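Homocitrate synthase (Sulfolobus acidocaldarius, PDB 6KTQ) catalyses the aldol-type condensation of 2-oxoglutarate with acetyl-CoA to homocitrate, the first step of lysine biosynthesis through the alpha-aminoadipate pathway. Local coordinates at residues V50-T53 against D54-V57. Numbering follows the deposited sequence.
Sequences VFTT and DQRV
A capping box formed by Thr52 and Gln55 starts helix 53-66, which follows strand 31-37 in the TIM-barrel catalytic domain. Thr52 is the N-cap: with OG1 between its backbone N and carbonyl carbon (chi1 61°), the hydroxyl oxygen accepts from Gln55 N at 3.1 Å. Gln55 returns the bond through its side chain: Gln55 OE1 accepts from Thr52 N at 3.0 Å, the N-H...O angle being 167°, although the donor stands above the amide carbonyl plane. The Gln55 amide crosses the Phe51 ring almost perpendicularly, its OE1 near the ring plane at the edge and 3.4 Å from Phe51 CA. With an alanine at Gln55 the box would probably be reduced to the bond from Gln55 N to the Thr52 hydroxyl, leaving Thr52 N without this acceptor and Phe51 without the amide beside its ring edge. The first helical turn closes as Thr52 O receives Arg56 N and Thr53 O receives Val57 N. Asp54 forms a salt bridge with Arg88 of helix 80-94. Arg56, whose side chain lies about 6 Å from that of Arg41 in the 2-oxoglutarate pocket, forms a salt bridge with Glu44 through NH2, which also donates at 2.9 Å to a water that in turn donates to Phe51 O.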
ATOM      1  N   VAL A  50     -31.793 -25.043  -8.560  1.00 25.02           N
ATOM      2  CA  VAL A  50     -31.240 -25.644  -9.768  1.00 25.07           C
ATOM      3  C   VAL A  50     -31.699 -24.785 -10.922  1.00 23.95           C
ATOM      4  O   VAL A  50     -32.747 -24.162 -10.841  1.00 24.59           O
ATOM      5  CB  VAL A  50     -31.689 -27.116  -9.967  1.00 25.29           C
ATOM      6  CG1 VAL A  50     -30.956 -28.035  -9.001  1.00 24.96           C
ATOM      7  CG2 VAL A  50     -33.208 -27.257  -9.822  1.00 25.84           C
ATOM      8  N   PHE A  51     -30.885 -24.746 -11.976  1.00 23.94           N
ATOM      9  CA  PHE A  51     -31.195 -24.033 -13.174  1.00 26.03           C
ATOM     10  C   PHE A  51     -31.292 -25.010 -14.331  1.00 27.36           C
ATOM     11  O   PHE A  51     -30.524 -25.951 -14.387  1.00 28.81           O
ATOM     12  CB  PHE A  51     -30.054 -23.078 -13.518  1.00 26.52           C
ATOM     13  CG  PHE A  51     -29.789 -22.052 -12.459  1.00 27.16           C
ATOM     14  CD1 PHE A  51     -30.817 -21.268 -11.969  1.00 25.50           C
ATOM     15  CD2 PHE A  51     -28.512 -21.863 -11.974  1.00 27.01           C
ATOM     16  CE1 PHE A  51     -30.583 -20.298 -11.029  1.00 26.53           C
ATOM     17  CE2 PHE A  51     -28.270 -20.891 -11.025  1.00 27.05           C
ATOM     18  CZ  PHE A  51     -29.306 -20.114 -10.543  1.00 27.64           C
ATOM     19  N   THR A  52     -32.194 -24.738 -15.267  1.00 29.05           N
ATOM     20  CA  THR A  52     -32.214 -25.452 -16.549  1.00 30.01           C
ATOM     21  C   THR A  52     -31.080 -24.939 -17.417  1.00 32.23           C
ATOM     22  O   THR A  52     -30.488 -23.897 -17.133  1.00 27.88           O
ATOM     23  CB  THR A  52     -33.521 -25.206 -17.301  1.00 29.75           C
ATOM     24  OG1 THR A  52     -33.647 -23.809 -17.576  1.00 28.73           O
ATOM     25  CG2 THR A  52     -34.705 -25.641 -16.436  1.00 31.28           C
ATOM     26  N   THR A  53     -30.768 -25.669 -18.481  1.00 31.64           N
ATOM     27  CA  THR A  53     -29.742 -25.221 -19.420  1.00 33.63           C
ATOM     28  C   THR A  53     -30.085 -23.851 -20.003  1.00 31.60           C
ATOM     29  O   THR A  53     -29.247 -22.940 -20.012  1.00 32.74           O
ATOM     30  CB  THR A  53     -29.517 -26.280 -20.516  1.00 38.18           C
ATOM     31  OG1 THR A  53     -28.900 -27.417 -19.912  1.00 39.80           O
ATOM     32  CG2 THR A  53     -28.626 -25.773 -21.601  1.00 41.10           C
ATOM     33  N   ASP A  54     -31.320 -23.668 -20.433  1.00 30.79           N
ATOM     34  CA  ASP A  54     -31.744 -22.388 -21.000  1.00 31.81           C
ATOM     35  C   ASP A  54     -31.600 -21.263 -19.975  1.00 29.85           C
ATOM     36  O   ASP A  54     -31.240 -20.153 -20.323  1.00 30.39           O
ATOM     37  CB  ASP A  54     -33.199 -22.410 -21.440  1.00 35.61           C
ATOM     38  CG  ASP A  54     -33.459 -23.328 -22.633  1.00 41.21           C
ATOM     39  OD1 ASP A  54     -32.554 -23.526 -23.448  1.00 41.00           O
ATOM     40  OD2 ASP A  54     -34.588 -23.860 -22.747  1.00 49.26           O
ATOM     41  N   GLN A  55     -31.932 -21.544 -18.721  1.00 30.00           N
ATOM     42  CA  GLN A  55     -31.799 -20.529 -17.647  1.00 28.56           C
ATOM     43  C   GLN A  55     -30.341 -20.094 -17.448  1.00 26.86           C
ATOM     44  O   GLN A  55     -30.050 -18.919 -17.290  1.00 28.29           O
ATOM     45  CB  GLN A  55     -32.362 -21.075 -16.344  1.00 27.43           C
ATOM     46  CG  GLN A  55     -33.888 -20.997 -16.342  1.00 28.85           C
ATOM     47  CD  GLN A  55     -34.563 -21.799 -15.253  1.00 27.82           C
ATOM     48  OE1 GLN A  55     -33.938 -22.470 -14.449  1.00 30.54           O
ATOM     49  NE2 GLN A  55     -35.865 -21.767 -15.261  1.00 30.65           N
ATOM     50  N   ARG A  56     -29.473 -21.086 -17.411  1.00 28.80           N
ATOM     51  CA  ARG A  56     -28.024 -20.929 -17.322  1.00 32.48           C
ATOM     52  C   ARG A  56     -27.500 -20.044 -18.400  1.00 31.96           C
ATOM     53  O   ARG A  56     -26.727 -19.147 -18.147  1.00 30.51           O
ATOM     54  CB  ARG A  56     -27.359 -22.257 -17.587  1.00 37.59           C
ATOM     55  CG  ARG A  56     -26.741 -22.941 -16.432  1.00 41.25           C
ATOM     56  CD  ARG A  56     -25.627 -23.880 -16.942  1.00 43.62           C
ATOM     57  NE  ARG A  56     -24.713 -24.064 -15.841  1.00 44.18           N
ATOM     58  CZ  ARG A  56     -25.048 -24.665 -14.703  1.00 42.62           C
ATOM     59  NH1 ARG A  56     -24.153 -24.731 -13.739  1.00 43.37           N
ATOM     60  NH2 ARG A  56     -26.249 -25.231 -14.538  1.00 37.80           N
ATOM     61  N   VAL A  57     -27.898 -20.355 -19.632  1.00 30.36           N
ATOM     62  CA  VAL A  57     -27.522 -19.550 -20.783  1.00 31.56           C
ATOM     63  C   VAL A  57     -28.052 -18.123 -20.661  1.00 30.00           C
ATOM     64  O   VAL A  57     -27.323 -17.164 -20.969  1.00 32.79           O
ATOM     65  CB  VAL A  57     -27.991 -20.208 -22.107  1.00 30.68           C
ATOM     66  CG1 VAL A  57     -27.797 -19.264 -23.281  1.00 33.14           C
ATOM     67  CG2 VAL A  57     -27.248 -21.508 -22.330  1.00 32.43           C
TER
HETATM   68  O   HOH W   1     -28.137 -26.555 -16.281  1.00 31.63           O